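Local coordinates for putative uncharacterized protein TTHA0988 (Thermus thermophilus, PDB 3OPF), which is of uncertain function but carries paired carboxyltransferase-type domains related to urea carboxylase, and may bind ATP and act as a hydrolase, at residues Pro387-Leu392 / Gly486-Phe491; Gly35-Val40 / Pro52-Arg57; Gly422-Gly427 / Ser450-Val455. All coordinates share one frame; numbering follows the deposited sequence.

Contact 1. Residues Pro387-Leu392 / Gly486-Phe491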
ATOM      1  N   PRO A 387      21.900  -2.285  13.750  1.00 40.50           N
ATOM      2  CA  PRO A 387      23.185  -2.739  13.219  1.00 41.23           C
ATOM      3  C   PRO A 387      23.487  -2.182  11.830  1.00 40.65           C
ATOM      4  O   PRO A 387      22.575  -1.774  11.115  1.00 41.46           O
ATOM      5  CB  PRO A 387      23.046  -4.267  13.206  1.00 42.79           C
ATOM      6  CG  PRO A 387      21.595  -4.547  13.188  1.00 40.56           C
ATOM      7  CD  PRO A 387      20.873  -3.344  13.736  1.00 40.46           C
ATOM      8  N   GLU A 388      24.769  -2.161  11.466  1.00 43.09           N
ATOM      9  CA  GLU A 388      25.209  -1.675  10.149  1.00 43.00           C
ATOM     10  C   GLU A 388      24.793  -2.612   9.004  1.00 40.93           C
ATOM     11  O   GLU A 388      24.465  -2.149   7.909  1.00 37.52           O
ATOM     12  CB  GLU A 388      26.732  -1.478  10.128  1.00 44.30           C
ATOM     13  CG  GLU A 388      27.251  -0.431  11.114  1.00 50.89           C
ATOM     14  CD  GLU A 388      26.775   0.983  10.801  1.00 55.56           C
ATOM     15  OE1 GLU A 388      26.724   1.360   9.612  1.00 57.99           O
ATOM     16  OE2 GLU A 388      26.462   1.725  11.755  1.00 62.95           O
ATOM     17  N   ALA A 389      24.846  -3.920   9.258  1.00 39.01           N
ATOM     18  CA  ALA A 389      24.340  -4.941   8.332  1.00 38.35           C
ATOM     19  C   ALA A 389      23.119  -5.621   8.950  1.00 37.08           C
ATOM     20  O   ALA A 389      23.099  -5.887  10.143  1.00 38.16           O
ATOM     21  CB  ALA A 389      25.425  -5.981   8.041  1.00 39.32           C
ATOM     22  N   PHE A 390      22.104  -5.904   8.138  1.00 38.49           N
ATOM     23  CA  PHE A 390      20.874  -6.527   8.634  1.00 36.81           C
ATOM     24  C   PHE A 390      20.914  -8.045   8.512  1.00 38.04           C
ATOM     25  O   PHE A 390      21.441  -8.582   7.541  1.00 37.76           O
ATOM     26  CB  PHE A 390      19.658  -6.016   7.865  1.00 36.13           C
ATOM     27  CG  PHE A 390      19.437  -4.526   7.958  1.00 31.96           C
ATOM     28  CD1 PHE A 390      20.066  -3.744   8.927  1.00 32.75           C
ATOM     29  CD2 PHE A 390      18.563  -3.910   7.080  1.00 30.71           C
ATOM     30  CE1 PHE A 390      19.834  -2.373   8.995  1.00 33.66           C
ATOM     31  CE2 PHE A 390      18.328  -2.544   7.150  1.00 32.92           C
ATOM     32  CZ  PHE A 390      18.971  -1.776   8.106  1.00 32.73           C
ATOM     33  N   ARG A 391      20.351  -8.717   9.512  1.00 38.73           N
ATOM     34  CA  ARG A 391      20.119 -10.154   9.477  1.00 41.03           C
ATOM     35  C   ARG A 391      18.607 -10.337   9.464  1.00 39.16           C
ATOM     36  O   ARG A 391      17.933  -9.972  10.420  1.00 41.24           O
ATOM     37  CB  ARG A 391      20.722 -10.841  10.706  1.00 43.49           C
ATOM     38  CG  ARG A 391      22.080 -10.301  11.126  1.00 49.81           C
ATOM     39  CD  ARG A 391      23.199 -10.880  10.293  1.00 55.57           C
ATOM     40  NE  ARG A 391      23.459 -12.276  10.633  1.00 60.33           N
ATOM     41  CZ  ARG A 391      24.399 -13.029  10.069  1.00 63.12           C
ATOM     42  NH1 ARG A 391      25.191 -12.531   9.124  1.00 62.95           N
ATOM     43  NH2 ARG A 391      24.550 -14.291  10.457  1.00 66.81           N
ATOM     44  N   LEU A 392      18.076 -10.868   8.370  1.00 37.91           N
ATOM     45  CA  LEU A 392      16.634 -11.021   8.210  1.00 35.46           C
ATOM     46  C   LEU A 392      16.284 -12.497   8.206  1.00 34.77           C
ATOM     47  O   LEU A 392      16.779 -13.253   7.376  1.00 34.11           O
ATOM     48  CB  LEU A 392      16.176 -10.374   6.902  1.00 35.46           C
ATOM     49  CG  LEU A 392      16.506  -8.889   6.718  1.00 35.27           C
ATOM     50  CD1 LEU A 392      16.152  -8.439   5.311  1.00 36.05           C
ATOM     51  CD2 LEU A 392      15.767  -8.042   7.739  1.00 34.25           C
ATOM     52  N   GLY A 486      22.980   0.363  -0.436  1.00 31.04           N
ATOM     53  CA  GLY A 486      24.325   0.017   0.016  1.00 32.76           C
ATOM     54  C   GLY A 486      24.343  -0.876   1.243  1.00 31.71           C
ATOM     55  O   GLY A 486      25.333  -1.559   1.488  1.00 32.50           O
ATOM     56  N   VAL A 487      23.258  -0.874   2.019  1.00 30.66           N
ATOM     57  CA  VAL A 487      23.198  -1.691   3.228  1.00 29.62           C
ATOM     58  C   VAL A 487      23.313  -3.165   2.855  1.00 30.81           C
ATOM     59  O   VAL A 487      22.673  -3.623   1.912  1.00 30.51           O
ATOM     60  CB  VAL A 487      21.899  -1.451   4.034  1.00 29.97           C
ATOM     61  CG1 VAL A 487      21.827  -2.403   5.225  1.00 32.94           C
ATOM     62  CG2 VAL A 487      21.819  -0.002   4.502  1.00 28.93           C
ATOM     63  N   GLU A 488      24.163  -3.892   3.578  1.00 31.01           N
ATOM     64  CA  GLU A 488      24.306  -5.331   3.394  1.00 33.38           C
ATOM     65  C   GLU A 488      23.180  -6.077   4.123  1.00 33.97           C
ATOM     66  O   GLU A 488      22.767  -5.675   5.211  1.00 34.09           O
ATOM     67  CB  GLU A 488      25.672  -5.785   3.904  1.00 34.24           C
ATOM     68  CG  GLU A 488      25.955  -7.264   3.727  1.00 37.16           C
ATOM     69  CD  GLU A 488      27.394  -7.602   4.058  1.00 44.96           C
ATOM     70  OE1 GLU A 488      27.935  -7.032   5.032  1.00 48.85           O
ATOM     71  OE2 GLU A 488      27.984  -8.431   3.339  1.00 49.42           O
ATOM     72  N   ILE A 489      22.686  -7.151   3.500  1.00 34.61           N
ATOM     73  CA  ILE A 489      21.630  -7.990   4.063  1.00 33.16           C
ATOM     74  C   ILE A 489      22.023  -9.471   3.947  1.00 35.71           C
ATOM     75  O   ILE A 489      22.540  -9.907   2.915  1.00 35.18           O
ATOM     76  CB  ILE A 489      20.278  -7.735   3.351  1.00 34.82           C
ATOM     77  CG1 ILE A 489      19.821  -6.290   3.602  1.00 35.39           C
ATOM     78  CG2 ILE A 489      19.219  -8.736   3.806  1.00 30.99           C
ATOM     79  CD1 ILE A 489      18.447  -5.964   3.087  1.00 39.29           C
ATOM     80  N   HIS A 490      21.822 -10.223   5.030  1.00 36.20           N
ATOM     81  CA  HIS A 490      21.926 -11.683   5.017  1.00 37.87           C
ATOM     82  C   HIS A 490      20.563 -12.257   5.389  1.00 37.95           C
ATOM     83  O   HIS A 490      19.915 -11.770   6.319  1.00 38.78           O
ATOM     84  CB  HIS A 490      22.957 -12.165   6.033  1.00 39.72           C
ATOM     85  CG  HIS A 490      24.360 -11.739   5.733  1.00 44.53           C
ATOM     86  ND1 HIS A 490      25.277 -12.571   5.125  1.00 50.84           N
ATOM     87  CD2 HIS A 490      25.012 -10.578   5.980  1.00 46.03           C
ATOM     88  CE1 HIS A 490      26.430 -11.938   5.003  1.00 50.88           C
ATOM     89  NE2 HIS A 490      26.293 -10.724   5.509  1.00 51.16           N
ATOM     90  N   PHE A 491      20.124 -13.287   4.669  1.00 37.69           N
ATOM     91  CA  PHE A 491      18.888 -13.979   5.009  1.00 34.86           C
ATOM     92  C   PHE A 491      19.234 -15.274   5.731  1.00 37.22           C
ATOM     93  O   PHE A 491      20.187 -15.950   5.352  1.00 36.07           O
ATOM     94  CB  PHE A 491      18.066 -14.278   3.756  1.00 35.05           C
ATOM     95  CG  PHE A 491      17.478 -13.060   3.113  1.00 34.68           C
ATOM     96  CD1 PHE A 491      16.454 -12.366   3.733  1.00 35.19           C
ATOM     97  CD2 PHE A 491      17.944 -12.603   1.886  1.00 36.62           C
ATOM     98  CE1 PHE A 491      15.900 -11.239   3.140  1.00 34.12           C
ATOM     99  CE2 PHE A 491      17.398 -11.469   1.294  1.00 32.06           C
ATOM    100  CZ  PHE A 491      16.377 -10.793   1.925  1.00 32.92           C
TER
HETATM  101  O   HOH W   1      25.740  -2.706   5.513  1.00 24.82           O
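His490 O takes the backbone N-H of Leu392 at 2.9 Å (Leu392 N to His490 O), almost straight at 176°, and is also approached by the CA-H of Arg391. Phe390 O is used in the same double way, by His490 N and by the CA-H of Ile489, and Phe390 N gives its hydrogen to Glu488 O at 3.0 Å. Before the paired residues begin, one water joins Glu388 O to Glu488 N.

On one face of the sheet, bends at chi2 (-81°) and chi3 of Arg391 bring NH1 over one face of the His490 ring, toward its rim and 3.6 Å from His490 CG; the two planes stand 45° apart. Phe390, Leu392, Ile489 and Phe491 project from the other face. Val487 CG1, from the loop before strand 488-492, sits above the centre of the Phe390 ring in a CH-pi contact, 3.9 Å from its centroid. Further on, Leu392 CD1 is pressed tightly against Ile489 CG2 (3.4 Å) and also touches Phe491 CE1 (3.6 Å). Leu479 of helix 477-480 packs on Phe390 and Leu392.

This parallel pairing of strands 390-396 and 488-492, among otherwise antiparallel neighbours, joins the first and last strands of the sheet, consistent with a closed cyclophilin-like barrel.

Contact 2. Residues Gly35-Val40 / Pro52-Arg57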
ATOM      1  N   GLY A  35      -8.776  -7.194  15.485  1.00 49.03           N
ATOM      2  CA  GLY A  35      -7.563  -7.940  15.164  1.00 48.40           C
ATOM      3  C   GLY A  35      -7.461  -8.324  13.699  1.00 45.19           C
ATOM      4  O   GLY A  35      -6.369  -8.614  13.215  1.00 44.36           O
ATOM      5  N   LEU A  36      -8.588  -8.336  12.988  1.00 43.41           N
ATOM      6  CA  LEU A  36      -8.570  -8.545  11.540  1.00 42.32           C
ATOM      7  C   LEU A  36      -8.091  -7.265  10.847  1.00 41.03           C
ATOM      8  O   LEU A  36      -8.709  -6.206  10.986  1.00 39.31           O
ATOM      9  CB  LEU A  36      -9.953  -8.952  11.012  1.00 42.20           C
ATOM     10  CG  LEU A  36      -9.976  -9.437   9.552  1.00 41.74           C
ATOM     11  CD1 LEU A  36      -9.239 -10.772   9.394  1.00 41.61           C
ATOM     12  CD2 LEU A  36     -11.404  -9.551   9.046  1.00 38.68           C
ATOM     13  N   LEU A  37      -6.993  -7.381  10.103  1.00 40.83           N
ATOM     14  CA  LEU A  37      -6.371  -6.245   9.417  1.00 40.53           C
ATOM     15  C   LEU A  37      -6.810  -6.128   7.950  1.00 38.28           C
ATOM     16  O   LEU A  37      -6.891  -5.022   7.407  1.00 35.41           O
ATOM     17  CB  LEU A  37      -4.843  -6.356   9.507  1.00 41.34           C
ATOM     18  CG  LEU A  37      -4.149  -5.939  10.815  1.00 45.22           C
ATOM     19  CD1 LEU A  37      -5.021  -6.131  12.045  1.00 51.16           C
ATOM     20  CD2 LEU A  37      -2.834  -6.677  10.982  1.00 45.42           C
ATOM     21  N   ASP A  38      -7.076  -7.269   7.317  1.00 36.64           N
ATOM     22  CA  ASP A  38      -7.488  -7.312   5.915  1.00 33.91           C
ATOM     23  C   ASP A  38      -8.121  -8.651   5.546  1.00 32.97           C
ATOM     24  O   ASP A  38      -7.774  -9.691   6.103  1.00 32.43           O
ATOM     25  CB  ASP A  38      -6.280  -7.078   4.987  1.00 32.33           C
ATOM     26  CG  ASP A  38      -6.296  -5.714   4.300  1.00 34.13           C
ATOM     27  OD1 ASP A  38      -7.380  -5.128   4.107  1.00 34.17           O
ATOM     28  OD2 ASP A  38      -5.203  -5.239   3.936  1.00 33.41           O
ATOM     29  N   ALA A  39      -9.039  -8.605   4.586  1.00 32.72           N
ATOM     30  CA  ALA A  39      -9.618  -9.800   3.981  1.00 33.43           C
ATOM     31  C   ALA A  39      -9.704  -9.508   2.489  1.00 33.37           C
ATOM     32  O   ALA A  39     -10.603  -8.781   2.054  1.00 32.85           O
ATOM     33  CB  ALA A  39     -11.009 -10.086   4.562  1.00 32.30           C
ATOM     34  N   VAL A  40      -8.738 -10.029   1.726  1.00 32.24           N
ATOM     35  CA  VAL A  40      -8.577  -9.682   0.313  1.00 30.10           C
ATOM     36  C   VAL A  40      -8.846 -10.877  -0.613  1.00 32.50           C
ATOM     37  O   VAL A  40      -8.068 -11.836  -0.616  1.00 31.00           O
ATOM     38  CB  VAL A  40      -7.160  -9.147   0.022  1.00 29.07           C
ATOM     39  CG1 VAL A  40      -7.094  -8.572  -1.385  1.00 30.69           C
ATOM     40  CG2 VAL A  40      -6.755  -8.099   1.047  1.00 28.85           C
ATOM     41  N   PRO A  52      -1.877 -10.934  15.978  1.00 56.34           N
ATOM     42  CA  PRO A  52      -1.893 -12.059  16.932  1.00 59.94           C
ATOM     43  C   PRO A  52      -2.284 -11.676  18.360  1.00 62.38           C
ATOM     44  O   PRO A  52      -2.973 -12.444  19.031  1.00 64.44           O
ATOM     45  CB  PRO A  52      -0.445 -12.563  16.916  1.00 60.20           C
ATOM     46  CG  PRO A  52       0.115 -12.101  15.645  1.00 58.40           C
ATOM     47  CD  PRO A  52      -0.573 -10.822  15.300  1.00 56.21           C
ATOM     48  N   ARG A  53      -1.838 -10.504  18.811  1.00 63.72           N
ATOM     49  CA  ARG A  53      -2.141 -10.008  20.156  1.00 66.34           C
ATOM     50  C   ARG A  53      -3.645  -9.923  20.426  1.00 66.43           C
ATOM     51  O   ARG A  53      -4.105 -10.287  21.507  1.00 69.22           O
ATOM     52  CB  ARG A  53      -1.506  -8.628  20.378  1.00 67.09           C
ATOM     53  CG  ARG A  53       0.014  -8.636  20.415  1.00 67.87           C
ATOM     54  N   ARG A  54      -4.401  -9.448  19.437  1.00 63.79           N
ATOM     55  CA  ARG A  54      -5.846  -9.248  19.577  1.00 63.86           C
ATOM     56  C   ARG A  54      -6.688 -10.390  19.000  1.00 62.91           C
ATOM     57  O   ARG A  54      -7.830 -10.588  19.413  1.00 64.43           O
ATOM     58  CB  ARG A  54      -6.254  -7.935  18.913  1.00 62.21           C
ATOM     59  CG  ARG A  54      -5.722  -6.704  19.621  1.00 64.89           C
ATOM     60  CD  ARG A  54      -6.101  -5.445  18.872  1.00 65.91           C
ATOM     61  NE  ARG A  54      -5.397  -5.344  17.596  1.00 66.03           N
ATOM     62  CZ  ARG A  54      -5.612  -4.402  16.680  1.00 66.56           C
ATOM     63  NH1 ARG A  54      -6.524  -3.450  16.882  1.00 68.54           N
ATOM     64  NH2 ARG A  54      -4.909  -4.408  15.555  1.00 61.96           N
ATOM     65  N   LEU A  55      -6.129 -11.131  18.047  1.00 60.90           N
ATOM     66  CA  LEU A  55      -6.858 -12.212  17.391  1.00 60.51           C
ATOM     67  C   LEU A  55      -5.907 -13.358  17.082  1.00 60.47           C
ATOM     68  O   LEU A  55      -4.981 -13.197  16.293  1.00 59.59           O
ATOM     69  CB  LEU A  55      -7.498 -11.689  16.102  1.00 57.32           C
ATOM     70  CG  LEU A  55      -8.400 -12.630  15.299  1.00 56.29           C
ATOM     71  CD1 LEU A  55      -9.576 -13.112  16.133  1.00 55.73           C
ATOM     72  CD2 LEU A  55      -8.886 -11.921  14.039  1.00 51.58           C
ATOM     73  N   SER A  56      -6.128 -14.513  17.704  1.00 63.50           N
ATOM     74  CA  SER A  56      -5.250 -15.664  17.500  1.00 64.53           C
ATOM     75  C   SER A  56      -5.552 -16.338  16.165  1.00 63.72           C
ATOM     76  O   SER A  56      -6.683 -16.283  15.678  1.00 61.82           O
ATOM     77  CB  SER A  56      -5.404 -16.679  18.637  1.00 68.03           C
ATOM     78  OG  SER A  56      -6.609 -17.413  18.511  1.00 68.27           O
ATOM     79  N   ARG A  57      -4.535 -16.977  15.590  1.00 64.57           N
ATOM     80  CA  ARG A  57      -4.696 -17.746  14.354  1.00 64.71           C
ATOM     81  C   ARG A  57      -5.819 -18.774  14.488  1.00 65.78           C
ATOM     82  O   ARG A  57      -6.642 -18.916  13.588  1.00 64.04           O
ATOM     83  CB  ARG A  57      -3.385 -18.451  13.981  1.00 65.62           C
ATOM     84  CG  ARG A  57      -3.405 -19.127  12.602  1.00 68.30           C
ATOM     85  CD  ARG A  57      -2.037 -19.679  12.192  1.00 71.49           C
ATOM     86  NE  ARG A  57      -1.309 -20.248  13.330  1.00 78.26           N
ATOM     87  CZ  ARG A  57      -0.211 -19.731  13.888  1.00 81.21           C
ATOM     88  NH1 ARG A  57       0.353 -18.620  13.418  1.00 80.11           N
ATOM     89  NH2 ARG A  57       0.342 -20.345  14.930  1.00 85.27           N
TER
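At the open end of the beta-hairpin formed by strands 36-42 and 45-50, Gly35 meets Arg54 and Leu55 of the loop that leads into helix 57-66. Just beyond it, Leu37 and Asp38 both face Glu49 in a classic beta bulge.

No hydrogen bond joins 35-40 to 52-57; the contact rests on van der Waals packing of leucine carbons, the glycine backbone and the Arg54 guanidinium. Leu55 CB lies 3.9 Å from Gly35 CA. With CG anti to the backbone N (chi1 -176°), the Leu55 side chain sets CD2 against the Gly35-Leu36 peptide bond, 3.7 Å from Leu36 N. Glycine suits this place twice over: a beta carbon on Gly35 would fall 2.5 Å from Leu55 CB, and its backbone angles would also jam such a carbon against the preceding carbonyl.

Arg54 turns a different way from Leu55, and the two side chains bracket Gly35. Its CB is 4.0 Å from Gly35 CA, and a bend at chi3 (-69°) brings one face of the guanidinium over that same CA, off-centre. Arg54 NH2 reaches Leu37 CD1 at 3.9 Å, the two side chains crossing at about a right angle. A salt bridge from NE to Asp51 OD2 fixes the charged end.

Ser56 N-caps helix 57-66 through OG to Arg59 N. Leu60 of that helix packs on both Leu36 and Leu55, while Leu28 of helix 15-30 lies against Leu36, so both helices lie against this end of the three-stranded antiparallel sheet.

Contact 3. Residues Gly422-Gly427 / Ser450-Val455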
ATOM      1  N   GLY A 422       8.913  -0.797  -1.146  1.00 27.93           N
ATOM      2  CA  GLY A 422       9.733  -1.974  -0.908  1.00 27.87           C
ATOM      3  C   GLY A 422      11.224  -1.732  -1.002  1.00 29.01           C
ATOM      4  O   GLY A 422      11.676  -0.605  -1.227  1.00 29.74           O
ATOM      5  N   VAL A 423      11.972  -2.818  -0.810  1.00 29.42           N
ATOM      6  CA  VAL A 423      13.427  -2.820  -0.826  1.00 31.31           C
ATOM      7  C   VAL A 423      13.909  -3.807  -1.892  1.00 30.55           C
ATOM      8  O   VAL A 423      13.670  -5.019  -1.792  1.00 28.17           O
ATOM      9  CB  VAL A 423      14.006  -3.215   0.560  1.00 31.40           C
ATOM     10  CG1 VAL A 423      15.531  -3.171   0.554  1.00 30.04           C
ATOM     11  CG2 VAL A 423      13.459  -2.293   1.646  1.00 30.80           C
ATOM     12  N   GLU A 424      14.585  -3.265  -2.903  1.00 30.11           N
ATOM     13  CA  GLU A 424      15.120  -4.027  -4.023  1.00 29.94           C
ATOM     14  C   GLU A 424      16.517  -4.506  -3.690  1.00 31.76           C
ATOM     15  O   GLU A 424      17.339  -3.736  -3.182  1.00 30.80           O
ATOM     16  CB  GLU A 424      15.174  -3.141  -5.265  1.00 31.81           C
ATOM     17  CG  GLU A 424      15.659  -3.817  -6.539  1.00 31.08           C
ATOM     18  CD  GLU A 424      15.686  -2.849  -7.699  1.00 35.03           C
ATOM     19  OE1 GLU A 424      14.602  -2.448  -8.168  1.00 41.24           O
ATOM     20  OE2 GLU A 424      16.788  -2.488  -8.140  1.00 41.18           O
ATOM     21  N   LEU A 425      16.790  -5.769  -4.018  1.00 30.78           N
ATOM     22  CA  LEU A 425      18.013  -6.436  -3.610  1.00 31.24           C
ATOM     23  C   LEU A 425      18.897  -6.812  -4.791  1.00 32.12           C
ATOM     24  O   LEU A 425      18.425  -7.306  -5.814  1.00 31.59           O
ATOM     25  CB  LEU A 425      17.674  -7.717  -2.828  1.00 31.00           C
ATOM     26  CG  LEU A 425      17.458  -7.613  -1.308  1.00 34.83           C
ATOM     27  CD1 LEU A 425      17.069  -6.231  -0.862  1.00 35.29           C
ATOM     28  CD2 LEU A 425      16.449  -8.649  -0.824  1.00 33.17           C
ATOM     29  N   LEU A 426      20.192  -6.606  -4.621  1.00 33.51           N
ATOM     30  CA  LEU A 426      21.167  -7.092  -5.580  1.00 35.88           C
ATOM     31  C   LEU A 426      22.063  -8.113  -4.890  1.00 35.23           C
ATOM     32  O   LEU A 426      22.602  -7.861  -3.821  1.00 35.61           O
ATOM     33  CB  LEU A 426      21.946  -5.933  -6.198  1.00 40.09           C
ATOM     34  CG  LEU A 426      22.804  -5.027  -5.327  1.00 45.07           C
ATOM     35  CD1 LEU A 426      24.253  -5.473  -5.418  1.00 54.86           C
ATOM     36  CD2 LEU A 426      22.669  -3.571  -5.770  1.00 48.84           C
ATOM     37  N   GLY A 427      22.183  -9.288  -5.488  1.00 36.11           N
ATOM     38  CA  GLY A 427      22.955 -10.371  -4.879  1.00 36.59           C
ATOM     39  C   GLY A 427      22.825 -11.627  -5.704  1.00 36.20           C
ATOM     40  O   GLY A 427      22.565 -11.543  -6.898  1.00 36.87           O
ATOM     41  N   SER A 450      12.567 -12.885 -14.346  1.00 44.78           N
ATOM     42  CA  SER A 450      13.899 -12.306 -14.458  1.00 47.38           C
ATOM     43  C   SER A 450      13.870 -10.913 -13.839  1.00 47.02           C
ATOM     44  O   SER A 450      13.028 -10.078 -14.188  1.00 47.25           O
ATOM     45  CB  SER A 450      14.354 -12.238 -15.917  1.00 49.95           C
ATOM     46  OG  SER A 450      13.658 -11.224 -16.622  1.00 53.01           O
ATOM     47  N   GLY A 451      14.788 -10.676 -12.909  1.00 45.95           N
ATOM     48  CA  GLY A 451      14.827  -9.418 -12.174  1.00 43.29           C
ATOM     49  C   GLY A 451      15.251  -9.620 -10.736  1.00 39.98           C
ATOM     50  O   GLY A 451      15.494 -10.748 -10.287  1.00 40.06           O
ATOM     51  N   ARG A 452      15.337  -8.510 -10.019  1.00 36.56           N
ATOM     52  CA  ARG A 452      15.814  -8.507  -8.649  1.00 33.65           C
ATOM     53  C   ARG A 452      14.671  -8.810  -7.677  1.00 32.61           C
ATOM     54  O   ARG A 452      13.525  -8.405  -7.919  1.00 31.78           O
ATOM     55  CB  ARG A 452      16.416  -7.139  -8.326  1.00 32.22           C
ATOM     56  CG  ARG A 452      17.668  -6.814  -9.125  1.00 36.21           C
ATOM     57  CD  ARG A 452      18.014  -5.340  -9.011  1.00 35.77           C
ATOM     58  NE  ARG A 452      19.267  -5.007  -9.690  1.00 35.24           N
ATOM     59  CZ  ARG A 452      19.803  -3.789  -9.718  1.00 34.61           C
ATOM     60  NH1 ARG A 452      19.199  -2.775  -9.103  1.00 35.16           N
ATOM     61  NH2 ARG A 452      20.942  -3.579 -10.369  1.00 40.16           N
ATOM     62  N   PRO A 453      14.978  -9.522  -6.576  1.00 31.53           N
ATOM     63  CA  PRO A 453      14.029  -9.638  -5.476  1.00 31.44           C
ATOM     64  C   PRO A 453      13.630  -8.266  -4.917  1.00 31.92           C
ATOM     65  O   PRO A 453      14.461  -7.351  -4.850  1.00 31.68           O
ATOM     66  CB  PRO A 453      14.798 -10.426  -4.417  1.00 30.42           C
ATOM     67  CG  PRO A 453      15.857 -11.157  -5.153  1.00 33.97           C
ATOM     68  CD  PRO A 453      16.176 -10.355  -6.371  1.00 33.25           C
ATOM     69  N   LEU A 454      12.364  -8.147  -4.529  1.00 31.36           N
ATOM     70  CA  LEU A 454      11.831  -6.952  -3.899  1.00 29.41           C
ATOM     71  C   LEU A 454      11.054  -7.351  -2.641  1.00 28.75           C
ATOM     72  O   LEU A 454      10.073  -8.101  -2.723  1.00 30.95           O
ATOM     73  CB  LEU A 454      10.905  -6.228  -4.874  1.00 29.74           C
ATOM     74  CG  LEU A 454      10.276  -4.917  -4.398  1.00 28.21           C
ATOM     75  CD1 LEU A 454      11.308  -3.807  -4.359  1.00 31.59           C
ATOM     76  CD2 LEU A 454       9.117  -4.543  -5.306  1.00 29.71           C
ATOM     77  N   VAL A 455      11.503  -6.871  -1.479  1.00 27.27           N
ATOM     78  CA  VAL A 455      10.805  -7.136  -0.223  1.00 26.93           C
ATOM     79  C   VAL A 455       9.712  -6.089  -0.113  1.00 27.16           C
ATOM     80  O   VAL A 455       9.993  -4.887  -0.220  1.00 27.46           O
ATOM     81  CB  VAL A 455      11.743  -7.088   1.011  1.00 27.24           C
ATOM     82  CG1 VAL A 455      10.995  -7.522   2.259  1.00 25.90           C
ATOM     83  CG2 VAL A 455      12.973  -7.985   0.801  1.00 27.07           C
TER
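Glu424, on strand 422-426 of a cyclophilin-like carboxyltransferase subdomain, meets Arg452 of the loop leading into the antiparallel strand 454-456, their side chains meeting at a slant. Arg452 is extended from CG to NE, and its NH1 gives a hydrogen to Glu424 OE2 at 2.6 Å as part of a salt bridge. The oxygen lies at the guanidinium edge, near its plane, and is met nearly along its C-O axis, whereas the carboxylate is turned 68° from that plane; one N-H...O bond joins them. Glu424 runs out extended (chi1 -178°, chi2 -179°), which lays its CG against Arg452 CD at 3.7 Å. A glutamine here would probably leave the arginine charge without its mate and weaken its hold beside strand 422-426. Leu426 CB lies over one guanidinium face.

On the opposite face of the sheet, Leu425 CD2 meets Val455 CG2 obliquely at 3.9 Å. The backbones are joined by a reciprocal pair, Val423 N to Val455 O and Val455 N to Val423 O, both 2.9 Å, and by Leu425 N to Pro453 O. Gly422, where a beta carbon would clash with Val455 O, also binds a glycerol, probably from the crystallisation liquor, through its carbonyl. Leu454 CD1 rests on the facing backbone, 3.6 Å from Glu424 N.

Contacts 1 and 3 belong to one seven-stranded sheet, with contact 3 nested in the chain loop that contact 1 closes. Their side chains touch, Phe491 CZ lying 3.5 Å from Leu425 CD2. Each has buried apolar side chains on one face and its charged side chains on the other, where contact 3 also has Leu454; contact 1 pairs parallel strands with an arginine over a histidine, contact 3 antiparallel strands with a true salt bridge. Contact 2 lies in the other carboxyltransferase region, its nearest atoms about 18 Å from contact 1 and about 15 Å from contact 3. Mostly buried, it has no hydrogen bond between its segments and joins a strand to a loop through van der Waals packing of a glycine, leucines and an arginine.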